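Local coordinates for DSBA-like thioredoxin domain-containing protein (Nitrosomonas europaea, PDB 2IN3) that is a putative protein disulfide isomerase of the DsbA family, FrnE-like subfamily, and probably acts as a thiol-disulfide oxidoreductase, at residues D15-W20 and E87-D92; H66-V71 and R120-G125; F112-A117 and V140-P145; A179-V182 and D187-L190; V182-D187 and D206-Q211. All blocks are in the same frame, centred on the assembly; numbering follows the deposited sequence.

Interaction 1: D15-W20 and E87-D92; sequences DPMCSW and EGFIYD. With PO4 (phosphate ion), chain B.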
# COMPACT_ATOMS: atom_id res chain seq x y z
N ASP A 15 1.58 2.09 -1.95
CA ASP A 15 1.13 1.46 -3.18
C ASP A 15 1.61 0.01 -3.12
O ASP A 15 2.78 -0.23 -2.82
CB ASP A 15 1.80 2.17 -4.36
CG ASP A 15 1.27 1.70 -5.69
OD1 ASP A 15 1.43 0.50 -6.02
OD2 ASP A 15 0.66 2.53 -6.42
N PRO A 16 0.71 -0.96 -3.41
CA PRO A 16 1.05 -2.39 -3.43
C PRO A 16 2.23 -2.74 -4.36
O PRO A 16 2.89 -3.76 -4.15
CB PRO A 16 -0.21 -3.04 -4.04
CG PRO A 16 -1.28 -2.09 -3.85
CD PRO A 16 -0.69 -0.72 -3.82
N MSE A 17 2.47 -1.93 -5.40
CA MSE A 17 3.62 -2.16 -6.30
C MSE A 17 4.83 -1.26 -6.05
O MSE A 17 5.64 -1.04 -6.94
CB MSE A 17 3.21 -2.06 -7.78
CG MSE A 17 2.16 -3.12 -8.13
SE MSE A 17 1.21 -2.76 -9.78
CE MSE A 17 2.52 -3.41 -11.09
N CYS A 18 4.95 -0.81 -4.81
CA CYS A 18 6.11 -0.12 -4.30
C CYS A 18 6.91 -1.10 -3.40
O CYS A 18 6.37 -1.65 -2.45
CB CYS A 18 5.64 1.09 -3.50
SG CYS A 18 6.93 1.83 -2.45
N SER A 19 8.18 -1.36 -3.76
CA SER A 19 8.95 -2.44 -3.13
C SER A 19 9.29 -2.12 -1.69
O SER A 19 9.24 -2.99 -0.85
CB SER A 19 10.19 -2.82 -3.94
OG SER A 19 11.08 -1.72 -4.11
N TRP A 20 9.64 -0.87 -1.39
CA TRP A 20 9.90 -0.49 0.01
C TRP A 20 8.65 -0.55 0.88
O TRP A 20 8.75 -0.70 2.12
CB TRP A 20 10.59 0.86 0.13
CG TRP A 20 12.09 0.74 -0.11
CD1 TRP A 20 12.79 1.12 -1.21
CD2 TRP A 20 13.04 0.17 0.79
NE1 TRP A 20 14.13 0.84 -1.05
CE2 TRP A 20 14.31 0.27 0.18
CE3 TRP A 20 12.94 -0.42 2.07
CZ2 TRP A 20 15.47 -0.22 0.78
CZ3 TRP A 20 14.11 -0.90 2.66
CH2 TRP A 20 15.35 -0.79 2.02
N GLU A 87 9.88 -8.58 -20.33
CA GLU A 87 9.69 -7.49 -21.27
C GLU A 87 8.26 -7.54 -21.83
O GLU A 87 7.74 -8.61 -22.18
CB GLU A 87 10.78 -7.46 -22.37
CG GLU A 87 10.41 -8.06 -23.70
CD GLU A 87 9.71 -7.07 -24.64
OE1 GLU A 87 9.30 -5.98 -24.17
OE2 GLU A 87 9.56 -7.39 -25.84
N GLY A 88 7.63 -6.37 -21.89
CA GLY A 88 6.25 -6.29 -22.31
C GLY A 88 5.38 -5.99 -21.11
O GLY A 88 4.24 -5.55 -21.26
N PHE A 89 5.91 -6.23 -19.91
CA PHE A 89 5.17 -5.96 -18.70
C PHE A 89 4.87 -4.47 -18.60
O PHE A 89 5.76 -3.63 -18.84
CB PHE A 89 5.93 -6.44 -17.46
CG PHE A 89 5.17 -6.23 -16.19
CD1 PHE A 89 4.09 -7.05 -15.87
CD2 PHE A 89 5.51 -5.18 -15.34
CE1 PHE A 89 3.36 -6.84 -14.70
CE2 PHE A 89 4.80 -4.96 -14.17
CZ PHE A 89 3.73 -5.78 -13.84
N ILE A 90 3.63 -4.15 -18.25
CA ILE A 90 3.19 -2.77 -18.12
C ILE A 90 2.98 -2.48 -16.63
O ILE A 90 2.17 -3.13 -15.96
CB ILE A 90 1.91 -2.49 -18.94
CG1 ILE A 90 2.18 -2.72 -20.44
CG2 ILE A 90 1.39 -1.06 -18.68
CD1 ILE A 90 0.99 -2.47 -21.33
N TYR A 91 3.73 -1.51 -16.12
CA TYR A 91 3.77 -1.22 -14.69
C TYR A 91 2.63 -0.25 -14.27
O TYR A 91 2.89 0.88 -13.83
CB TYR A 91 5.16 -0.70 -14.31
CG TYR A 91 5.57 -1.06 -12.90
CD1 TYR A 91 6.47 -2.10 -12.65
CD2 TYR A 91 5.02 -0.39 -11.80
CE1 TYR A 91 6.83 -2.45 -11.35
CE2 TYR A 91 5.36 -0.74 -10.49
CZ TYR A 91 6.26 -1.77 -10.28
OH TYR A 91 6.59 -2.09 -9.00
N ASP A 92 1.38 -0.71 -14.42
CA ASP A 92 0.19 0.09 -14.09
C ASP A 92 -0.26 -0.14 -12.65
O ASP A 92 -0.83 -1.20 -12.32
CB ASP A 92 -0.97 -0.20 -15.05
CG ASP A 92 -2.20 0.67 -14.77
OD1 ASP A 92 -2.09 1.68 -14.04
OD2 ASP A 92 -3.30 0.35 -15.30
P PO4 B . 10.15 0.81 -6.48
O1 PO4 B . 11.21 0.79 -7.54
O2 PO4 B . 8.96 1.67 -6.85
O3 PO4 B . 9.72 -0.60 -6.19
O4 PO4 B . 10.77 1.49 -5.26
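The CA atoms of M17 and Y91 stand 8.4 Å apart where a type I turn running from D15 to C18 faces the irregular chain ahead of helix 94-106. C18 is the first cysteine of a CxxC pattern at a helix start, consistent with the redox motif of a thioredoxin fold, and it sits at the N-cap of helix 19-35. An Asx turn steadies this approach: D15 OD1 accepts from M17 N at 2.7 Å, using the lone pair turned away from OD2. M17, modelled as selenomethionine, does most of the touching. Its CG lies anti to the carbonyl carbon, and a bend farther out (chi3 81°) swings the terminal methyl over the Y91 ring. CE ends 4.0 Å from the centroid of that ring, only 12° off its normal, a CH-pi contact; SE is oblique to the same ring in a Met-aromatic contact. F89 meets the methyl with its edge, F89 CZ lying 3.8 Å from M17 CE. Helix 111-123 adds F122, which touches both M17 and F89. In the ring plane, Y91 OH donates to M17 O; at 2.5 Å the bond is very short, and its exact length is doubtful. On the helix side, a phosphate ion, probably from the crystallisation liquor, is held through one oxygen, PO4 O3, by S19 N at 3.0 Å and S19 OG at 2.7 Å.

Interaction 2: H66-V71 and R120-G125; sequences HHWHSV and RAFYVG. With EDO (1,2-ethanediol), chain D; EDO (1,2-ethanediol), chain C; PO4 (phosphate ion), chain B.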
# COMPACT_ATOMS: atom_id res chain seq x y z
N HIS A 66 17.06 -3.28 -8.55
CA HIS A 66 18.03 -2.92 -7.53
C HIS A 66 17.28 -2.62 -6.22
O HIS A 66 17.73 -3.03 -5.15
CB HIS A 66 18.88 -1.72 -7.95
CG HIS A 66 19.70 -1.16 -6.83
ND1 HIS A 66 20.68 -1.90 -6.19
CD2 HIS A 66 19.68 0.05 -6.22
CE1 HIS A 66 21.23 -1.17 -5.24
NE2 HIS A 66 20.64 0.02 -5.24
N HIS A 67 16.14 -1.92 -6.32
CA HIS A 67 15.32 -1.64 -5.14
C HIS A 67 14.86 -2.95 -4.48
O HIS A 67 14.93 -3.09 -3.27
CB HIS A 67 14.11 -0.72 -5.45
CG HIS A 67 14.53 0.70 -5.74
ND1 HIS A 67 13.71 1.60 -6.39
CD2 HIS A 67 15.69 1.34 -5.51
CE1 HIS A 67 14.36 2.75 -6.55
NE2 HIS A 67 15.57 2.62 -6.02
N TRP A 68 14.42 -3.93 -5.29
CA TRP A 68 13.97 -5.22 -4.75
C TRP A 68 15.10 -5.92 -3.99
O TRP A 68 14.93 -6.36 -2.87
CB TRP A 68 13.52 -6.16 -5.88
CG TRP A 68 12.25 -5.79 -6.58
CD1 TRP A 68 11.62 -4.55 -6.62
CD2 TRP A 68 11.50 -6.65 -7.43
NE1 TRP A 68 10.52 -4.61 -7.42
CE2 TRP A 68 10.40 -5.89 -7.92
CE3 TRP A 68 11.62 -8.00 -7.81
CZ2 TRP A 68 9.42 -6.43 -8.77
CZ3 TRP A 68 10.64 -8.55 -8.66
CH2 TRP A 68 9.57 -7.75 -9.15
N HIS A 69 16.27 -6.02 -4.61
CA HIS A 69 17.43 -6.56 -3.90
C HIS A 69 17.70 -5.81 -2.57
O HIS A 69 17.89 -6.45 -1.54
CB HIS A 69 18.63 -6.54 -4.82
CG HIS A 69 18.56 -7.55 -5.92
ND1 HIS A 69 18.70 -8.90 -5.69
CD2 HIS A 69 18.39 -7.42 -7.25
CE1 HIS A 69 18.65 -9.56 -6.84
NE2 HIS A 69 18.46 -8.68 -7.80
N SER A 70 17.72 -4.46 -2.59
CA SER A 70 17.91 -3.68 -1.36
C SER A 70 16.90 -4.01 -0.30
O SER A 70 17.28 -4.17 0.87
CB SER A 70 17.87 -2.16 -1.59
OG SER A 70 18.82 -1.78 -2.55
N VAL A 71 15.63 -4.08 -0.70
CA VAL A 71 14.53 -4.40 0.23
C VAL A 71 14.74 -5.81 0.81
O VAL A 71 14.65 -6.03 2.02
CB VAL A 71 13.16 -4.32 -0.48
CG1 VAL A 71 12.05 -4.87 0.47
CG2 VAL A 71 12.83 -2.90 -0.84
N ARG A 120 2.28 -9.79 -2.09
CA ARG A 120 2.87 -11.12 -2.12
C ARG A 120 2.63 -11.75 -3.50
O ARG A 120 3.54 -12.41 -4.05
CB ARG A 120 2.32 -12.00 -1.00
CG ARG A 120 3.05 -13.29 -0.81
CD ARG A 120 2.34 -14.14 0.27
NE ARG A 120 2.33 -13.50 1.59
CZ ARG A 120 1.27 -12.90 2.14
NH1 ARG A 120 0.09 -12.83 1.51
NH2 ARG A 120 1.40 -12.36 3.36
N ALA A 121 1.43 -11.54 -4.04
CA ALA A 121 1.06 -12.14 -5.31
C ALA A 121 1.94 -11.58 -6.42
O ALA A 121 2.27 -12.28 -7.37
CB ALA A 121 -0.40 -11.91 -5.61
N PHE A 122 2.26 -10.29 -6.30
CA PHE A 122 3.11 -9.62 -7.25
C PHE A 122 4.60 -9.97 -7.07
O PHE A 122 5.23 -10.52 -7.99
CB PHE A 122 2.90 -8.11 -7.13
CG PHE A 122 3.73 -7.30 -8.10
CD1 PHE A 122 3.63 -7.52 -9.48
CD2 PHE A 122 4.55 -6.30 -7.64
CE1 PHE A 122 4.38 -6.75 -10.38
CE2 PHE A 122 5.32 -5.53 -8.53
CZ PHE A 122 5.24 -5.76 -9.89
N TYR A 123 5.16 -9.68 -5.90
CA TYR A 123 6.61 -9.84 -5.70
C TYR A 123 7.08 -11.29 -5.66
O TYR A 123 8.16 -11.62 -6.17
CB TYR A 123 7.09 -9.08 -4.47
CG TYR A 123 6.96 -7.58 -4.67
CD1 TYR A 123 7.66 -6.94 -5.70
CD2 TYR A 123 6.14 -6.80 -3.85
CE1 TYR A 123 7.55 -5.57 -5.91
CE2 TYR A 123 6.01 -5.41 -4.07
CZ TYR A 123 6.75 -4.82 -5.09
OH TYR A 123 6.64 -3.49 -5.34
N VAL A 124 6.25 -12.16 -5.09
CA VAL A 124 6.60 -13.58 -4.96
C VAL A 124 5.90 -14.37 -6.04
O VAL A 124 6.54 -15.14 -6.76
CB VAL A 124 6.24 -14.11 -3.55
CG1 VAL A 124 6.64 -15.60 -3.38
CG2 VAL A 124 6.91 -13.22 -2.46
N GLY A 125 4.59 -14.18 -6.18
CA GLY A 125 3.79 -14.97 -7.11
C GLY A 125 4.06 -14.62 -8.57
O GLY A 125 3.76 -15.40 -9.46
C1 EDO D . 21.75 -3.37 -0.64
O1 EDO D . 21.14 -3.44 -1.94
C2 EDO D . 21.53 -1.99 -0.06
O2 EDO D . 21.74 -1.09 -1.14
C1 EDO C . 5.76 -13.79 3.50
O1 EDO C . 5.14 -13.47 2.25
C2 EDO C . 5.33 -12.77 4.54
O2 EDO C . 3.97 -12.42 4.32
P PO4 B . 10.15 0.81 -6.48
O1 PO4 B . 11.21 0.79 -7.54
O2 PO4 B . 8.96 1.67 -6.85
O3 PO4 B . 9.72 -0.60 -6.19
O4 PO4 B . 10.77 1.49 -5.26
O HOH W 1 8.46 -2.56 -7.25
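The same first torsion in W68 and Y123, CG anti to the carbonyl carbon (chi1 -69° and -67°), turns indole and phenol toward each other. They form an edge-to-face pair: the CD1-CE1 edge of Y123 points at one face of W68, the ring planes are 89° apart, and Y123 CE1 comes within 3.5 Å of W68 CE2. F122 adds a looser apolar contact, its CE2 lying 4.2 Å from W68 CZ2, while its CD2 sits over the centre of one face of Y123. Both helices belong to the helical part that DsbA-like proteins add to the thioredoxin fold. A phosphate, probably from the crystallisation liquor, lies beside W68 and is also bonded to S19 OG of helix 19-35. A water joins the groups: it accepts from W68 NE1 at 2.9 Å, in the plane of the indole, and from Y123 OH at 2.8 Å, and donates to PO4 O3. With a leucine in place of W68, the water would probably lose its indole donor and the edge of Y123 the flat face it leans on. H67 ND1 donates in the imidazole plane to PO4 O1 at 2.9 Å, nearly straight.

Interaction 3: F112-A117 and V140-P145; sequences FPFFAA and VDLGIP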
# COMPACT_ATOMS: atom_id res chain seq x y z
N PHE A 112 -5.89 -4.00 5.16
CA PHE A 112 -4.46 -4.32 5.27
C PHE A 112 -4.10 -5.75 4.78
O PHE A 112 -3.11 -5.93 4.04
CB PHE A 112 -3.91 -4.05 6.69
CG PHE A 112 -3.56 -2.60 6.92
CD1 PHE A 112 -4.54 -1.68 7.30
CD2 PHE A 112 -2.25 -2.14 6.70
CE1 PHE A 112 -4.22 -0.32 7.52
CE2 PHE A 112 -1.93 -0.77 6.92
CZ PHE A 112 -2.92 0.13 7.32
N PRO A 113 -4.88 -6.75 5.17
CA PRO A 113 -4.67 -8.10 4.60
C PRO A 113 -4.75 -8.14 3.06
O PRO A 113 -3.94 -8.83 2.44
CB PRO A 113 -5.82 -8.91 5.18
CG PRO A 113 -6.08 -8.25 6.48
CD PRO A 113 -5.96 -6.78 6.18
N PHE A 114 -5.71 -7.43 2.46
CA PHE A 114 -5.81 -7.40 0.98
C PHE A 114 -4.60 -6.72 0.30
O PHE A 114 -4.08 -7.22 -0.71
CB PHE A 114 -7.10 -6.72 0.54
CG PHE A 114 -7.36 -6.82 -0.95
CD1 PHE A 114 -7.70 -8.05 -1.53
CD2 PHE A 114 -7.33 -5.69 -1.75
CE1 PHE A 114 -7.96 -8.14 -2.90
CE2 PHE A 114 -7.59 -5.78 -3.13
CZ PHE A 114 -7.89 -7.00 -3.70
N PHE A 115 -4.15 -5.60 0.86
CA PHE A 115 -2.98 -4.89 0.36
C PHE A 115 -1.78 -5.87 0.38
O PHE A 115 -1.00 -5.99 -0.60
CB PHE A 115 -2.71 -3.71 1.28
CG PHE A 115 -1.63 -2.77 0.81
CD1 PHE A 115 -1.99 -1.55 0.25
CD2 PHE A 115 -0.27 -3.09 0.93
CE1 PHE A 115 -1.04 -0.64 -0.20
CE2 PHE A 115 0.72 -2.17 0.47
CZ PHE A 115 0.31 -0.95 -0.09
N ALA A 116 -1.60 -6.54 1.51
CA ALA A 116 -0.45 -7.47 1.68
C ALA A 116 -0.58 -8.64 0.70
O ALA A 116 0.40 -9.04 0.11
CB ALA A 116 -0.37 -7.99 3.13
N ALA A 117 -1.80 -9.15 0.52
CA ALA A 117 -2.07 -10.25 -0.41
C ALA A 117 -1.65 -9.87 -1.84
O ALA A 117 -1.07 -10.70 -2.53
CB ALA A 117 -3.56 -10.70 -0.35
N VAL A 140 -11.46 -13.16 -2.83
CA VAL A 140 -12.09 -14.46 -2.48
C VAL A 140 -11.32 -15.19 -1.38
O VAL A 140 -11.94 -15.78 -0.48
CB VAL A 140 -12.24 -15.35 -3.73
CG1 VAL A 140 -12.61 -16.78 -3.34
CG2 VAL A 140 -13.30 -14.77 -4.65
N ASP A 141 -9.98 -15.15 -1.43
CA ASP A 141 -9.14 -15.84 -0.44
C ASP A 141 -9.38 -15.24 0.96
O ASP A 141 -9.22 -15.92 1.99
CB ASP A 141 -7.64 -15.65 -0.79
CG ASP A 141 -7.21 -16.40 -2.07
OD1 ASP A 141 -7.84 -17.40 -2.46
OD2 ASP A 141 -6.18 -15.97 -2.68
N LEU A 142 -9.77 -13.97 0.99
CA LEU A 142 -10.02 -13.23 2.24
C LEU A 142 -11.50 -13.22 2.66
O LEU A 142 -11.89 -12.52 3.60
CB LEU A 142 -9.49 -11.81 2.10
CG LEU A 142 -7.97 -11.83 2.18
CD1 LEU A 142 -7.45 -10.50 1.70
CD2 LEU A 142 -7.52 -12.10 3.60
N GLY A 143 -12.32 -13.97 1.95
CA GLY A 143 -13.72 -14.13 2.35
C GLY A 143 -14.64 -13.08 1.73
O GLY A 143 -15.82 -12.99 2.10
N ILE A 144 -14.13 -12.33 0.76
CA ILE A 144 -14.95 -11.37 0.02
C ILE A 144 -15.40 -11.98 -1.31
O ILE A 144 -14.57 -12.18 -2.20
CB ILE A 144 -14.19 -10.06 -0.23
CG1 ILE A 144 -13.69 -9.49 1.09
CG2 ILE A 144 -15.10 -9.07 -0.95
CD1 ILE A 144 -12.79 -8.28 0.96
N PRO A 145 -16.72 -12.29 -1.44
CA PRO A 145 -17.22 -12.91 -2.67
C PRO A 145 -17.03 -12.01 -3.88
O PRO A 145 -17.12 -10.80 -3.75
CB PRO A 145 -18.73 -13.10 -2.39
CG PRO A 145 -18.89 -12.97 -0.92
CD PRO A 145 -17.78 -12.07 -0.45
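L142 reaches P113, F114 and A117 from just beyond the last turn of helix 132-141, a helix end closed by a Schellman motif within the all-helical part of this DsbA-like fold. V140 opens that closure, its carbonyl oxygen accepting from G143 N at 3.1 Å. After D141, L142 carries nearly the whole contact. With its CG anti to the carbonyl carbon (chi1 -74°), the isobutyl group projects onto helix 111-123 and divides its two methyls between neighbours. CD2 takes the P113 side, 3.9 Å from P113 CB. CD1 lies almost on the backbone of the helix, 3.6 Å from F114 CA, with the methyl of A117 at the margin of the patch. L142 O accepts from K110 NZ. G143 follows as the C-prime residue with a phi of 90°, where a side chain would jam against the carbonyl oxygen of L142. I144 completes the motif with its N bonded to A139 O, and its side chain turns to V103 and A139. P145 is the N-cap of helix 146-154. The F114 ring is carried past the leucine by its own torsion (chi1 -172°) to V100, V103, L138 and A139, so that L142 CD1 meets it near the ring plane, at the edge, 4.1 Å from F114 CD1.

Interaction 4: A179-V182 and D187-L190; sequences ALVV and DRYL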
# COMPACT_ATOMS: atom_id res chain seq x y z
N ALA A 179 4.62 6.34 3.34
CA ALA A 179 4.61 7.53 4.19
C ALA A 179 3.57 7.31 5.25
O ALA A 179 2.63 6.52 5.06
CB ALA A 179 4.31 8.79 3.39
N LEU A 180 3.75 7.98 6.38
CA LEU A 180 2.78 7.90 7.47
C LEU A 180 2.44 9.31 7.87
O LEU A 180 3.35 10.14 8.08
CB LEU A 180 3.39 7.14 8.66
CG LEU A 180 3.44 5.60 8.51
CD1 LEU A 180 4.18 5.01 9.70
CD2 LEU A 180 2.07 4.97 8.44
N VAL A 181 1.15 9.57 7.98
CA VAL A 181 0.62 10.88 8.37
C VAL A 181 -0.45 10.69 9.43
O VAL A 181 -1.38 9.88 9.24
CB VAL A 181 -0.00 11.64 7.15
CG1 VAL A 181 -0.75 12.91 7.62
CG2 VAL A 181 1.07 12.02 6.15
N VAL A 182 -0.33 11.43 10.53
CA VAL A 182 -1.42 11.52 11.50
C VAL A 182 -2.35 12.69 11.18
O VAL A 182 -1.91 13.82 10.96
CB VAL A 182 -0.91 11.62 12.97
CG1 VAL A 182 -2.10 11.69 13.93
CG2 VAL A 182 -0.03 10.41 13.33
N ASP A 187 -5.88 19.03 11.74
CA ASP A 187 -4.42 19.05 11.63
C ASP A 187 -3.86 17.76 11.04
O ASP A 187 -4.41 16.69 11.25
CB ASP A 187 -3.80 19.30 13.01
CG ASP A 187 -4.25 20.61 13.62
OD1 ASP A 187 -4.00 21.67 13.02
OD2 ASP A 187 -4.85 20.57 14.72
N ARG A 188 -2.77 17.89 10.29
CA ARG A 188 -2.04 16.75 9.79
C ARG A 188 -0.58 16.88 10.14
O ARG A 188 -0.02 17.96 10.10
CB ARG A 188 -2.20 16.60 8.27
CG ARG A 188 -3.61 16.35 7.81
CD ARG A 188 -3.68 16.38 6.29
NE ARG A 188 -2.89 17.47 5.69
CZ ARG A 188 -3.40 18.60 5.19
NH1 ARG A 188 -4.71 18.81 5.21
NH2 ARG A 188 -2.59 19.51 4.66
N TYR A 189 0.02 15.74 10.46
CA TYR A 189 1.39 15.67 10.94
C TYR A 189 2.11 14.58 10.18
O TYR A 189 1.68 13.43 10.18
CB TYR A 189 1.39 15.31 12.42
CG TYR A 189 0.59 16.24 13.28
CD1 TYR A 189 1.21 17.30 13.94
CD2 TYR A 189 -0.78 16.05 13.47
CE1 TYR A 189 0.49 18.16 14.72
CE2 TYR A 189 -1.51 16.91 14.28
CZ TYR A 189 -0.86 17.97 14.90
OH TYR A 189 -1.55 18.85 15.71
N LEU A 190 3.20 14.94 9.53
CA LEU A 190 3.97 13.96 8.79
C LEU A 190 4.84 13.20 9.77
O LEU A 190 5.63 13.81 10.51
CB LEU A 190 4.83 14.67 7.73
CG LEU A 190 5.68 13.84 6.77
CD1 LEU A 190 4.82 12.89 5.95
CD2 LEU A 190 6.51 14.79 5.89
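A beta hairpin, strand 179-184 followed by strand 187-192, is held here by V182 and Y189, an antiparallel hydrogen-bonded pair. V182 N donates to Y189 O at 2.9 Å and Y189 N returns the bond to V182 O at 2.8 Å. Each oxygen also receives a CA-H...O contact: Y189 O from V181 CA at 3.3 Å, V182 O from R188 CA at 3.2 Å. In the mixed sheet of the thioredoxin fold, strand 187-192 is an outermost strand, and 179-184 lies between it and strand 9-14. V181 and L190 are the next pair, non-hydrogen-bonded, with side chains on the same face. L190 has CG anti to the backbone N (chi1 -177°), which sends its CD1 back over the neighbouring strand, 3.9 Å from V181 CG2 and 3.8 Å from L180 O. The other valine methyl, V181 CG1, rests 4.0 Å from R188 CB. On the face that carries V182 and Y189, the phenol ring puts its edge atom CD2 3.5 Å from V182 O.

Interaction 5: V182-D187 and D206-Q211; sequences VESGTD and DTWLQQ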
# COMPACT_ATOMS: atom_id res chain seq x y z
N VAL A 182 -0.33 11.43 10.53
CA VAL A 182 -1.42 11.52 11.50
C VAL A 182 -2.35 12.69 11.18
O VAL A 182 -1.91 13.82 10.96
CB VAL A 182 -0.91 11.62 12.97
CG1 VAL A 182 -2.10 11.69 13.93
CG2 VAL A 182 -0.03 10.41 13.33
N GLU A 183 -3.63 12.40 11.13
CA GLU A 183 -4.64 13.42 10.92
C GLU A 183 -5.49 13.44 12.17
O GLU A 183 -6.10 12.43 12.54
CB GLU A 183 -5.47 13.10 9.68
CG GLU A 183 -6.51 14.14 9.36
CD GLU A 183 -7.03 14.04 7.94
OE1 GLU A 183 -7.41 12.92 7.51
OE2 GLU A 183 -7.06 15.09 7.26
N SER A 184 -5.49 14.59 12.82
CA SER A 184 -6.25 14.76 14.03
C SER A 184 -7.03 16.07 13.91
O SER A 184 -6.44 17.17 13.90
CB SER A 184 -5.33 14.76 15.25
OG SER A 184 -6.08 14.99 16.42
N GLY A 185 -8.35 15.94 13.78
CA GLY A 185 -9.24 17.09 13.63
C GLY A 185 -8.88 17.78 12.33
O GLY A 185 -8.86 17.16 11.27
N THR A 186 -8.53 19.05 12.44
CA THR A 186 -8.14 19.88 11.31
C THR A 186 -6.66 19.70 10.89
O THR A 186 -6.26 20.14 9.80
CB THR A 186 -8.51 21.37 11.62
OG1 THR A 186 -9.86 21.62 11.19
CG2 THR A 186 -7.57 22.40 10.97
N ASP A 187 -5.88 19.03 11.74
CA ASP A 187 -4.42 19.05 11.63
C ASP A 187 -3.86 17.76 11.04
O ASP A 187 -4.41 16.69 11.25
CB ASP A 187 -3.80 19.30 13.01
CG ASP A 187 -4.25 20.61 13.62
OD1 ASP A 187 -4.00 21.67 13.02
OD2 ASP A 187 -4.85 20.57 14.72
N ASP A 206 5.27 7.53 19.56
CA ASP A 206 5.22 7.76 21.00
C ASP A 206 5.23 9.26 21.32
O ASP A 206 4.47 9.73 22.16
CB ASP A 206 6.39 7.06 21.69
CG ASP A 206 6.23 5.53 21.75
OD1 ASP A 206 5.13 5.00 21.45
OD2 ASP A 206 7.21 4.85 22.16
N THR A 207 6.13 10.00 20.66
CA THR A 207 6.27 11.44 20.88
C THR A 207 5.04 12.20 20.40
O THR A 207 4.54 13.10 21.09
CB THR A 207 7.58 11.96 20.18
OG1 THR A 207 8.70 11.35 20.81
CG2 THR A 207 7.71 13.48 20.30
N TRP A 208 4.52 11.81 19.24
CA TRP A 208 3.28 12.41 18.73
C TRP A 208 2.15 12.25 19.77
O TRP A 208 1.53 13.24 20.16
CB TRP A 208 2.85 11.87 17.33
CG TRP A 208 1.72 12.73 16.82
CD1 TRP A 208 1.83 13.89 16.08
CD2 TRP A 208 0.32 12.59 17.12
NE1 TRP A 208 0.59 14.44 15.87
CE2 TRP A 208 -0.35 13.67 16.50
CE3 TRP A 208 -0.43 11.66 17.84
CZ2 TRP A 208 -1.75 13.85 16.59
CZ3 TRP A 208 -1.82 11.82 17.92
CH2 TRP A 208 -2.46 12.91 17.29
N LEU A 209 1.91 11.02 20.22
CA LEU A 209 0.86 10.77 21.24
C LEU A 209 1.10 11.49 22.58
O LEU A 209 0.14 11.93 23.21
CB LEU A 209 0.66 9.26 21.47
CG LEU A 209 0.09 8.49 20.27
CD1 LEU A 209 0.49 7.01 20.34
CD2 LEU A 209 -1.43 8.70 20.12
N GLN A 210 2.36 11.60 23.00
CA GLN A 210 2.73 12.33 24.23
C GLN A 210 2.43 13.83 24.08
O GLN A 210 1.89 14.45 24.98
CB GLN A 210 4.21 12.13 24.58
CG GLN A 210 4.72 13.04 25.74
CD GLN A 210 6.25 13.12 25.83
OE1 GLN A 210 6.97 12.49 25.05
NE2 GLN A 210 6.74 13.89 26.80
N GLN A 211 2.79 14.40 22.92
CA GLN A 211 2.60 15.83 22.66
C GLN A 211 1.16 16.18 22.30
O GLN A 211 0.74 17.33 22.46
CB GLN A 211 3.53 16.29 21.53
CG GLN A 211 5.00 16.26 21.91
CD GLN A 211 5.92 16.47 20.72
OE1 GLN A 211 5.53 16.28 19.56
NE2 GLN A 211 7.16 16.85 21.01
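V182 CG1 lies over one face of the W208 indole, while S184 CB meets the rim at CZ2 and, within the helix, L209 CD2 sits at the edge in the ring plane. This is a strand-to-helix contact of the thioredoxin fold, in which helix 198-211 packs against the end of strand 179-184. The valine methyl is 3.6 Å from the centroid of the six-membered ring and 18° off its normal, a CH-pi contact, and it presses closest on CZ2. W208 has CG anti to its backbone N (chi1 -170°), which extends the indole from the helix to the sheet; there P8 touches both V182 and W208, and the H212 ring stacks on the indole. Were a serine to replace W208, V182 CG1 would probably lose the aromatic face beneath it and S184 CB its neighbour, opening a gap between helix and hairpin. E183 faces the other way, its OE1 accepting from W11 NE1. Beyond it the strand folds back in a type II' turn from S184 to D187, with G185 at a phi of 64°. The turn is closed by two backbone bonds, S184 N to D187 O at 2.8 Å and D187 N to S184 O at 2.9 Å.

In the fold
The five contacts fall into two groups. Interactions 1 and 2 touch, their centres about 10 Å apart and their segments alternating along the chain; both border the phosphate, and Y123 OH packs against the backbone around M17 and C18. Interaction 3 shares helix 111-123 with interaction 2, their centres about 19 Å apart, and meets interaction 1 where F115 packs on D15 and P16. Later in the chain, interactions 4 and 5 touch, their centres about 8 Å apart, on the far side of the chain's centre from interactions 1 and 2, sharing strand 179-184 of the same sheet. The helical part is thus tied closely to the probable redox motif, while the hairpin and last helix finish the thioredoxin fold at a distance.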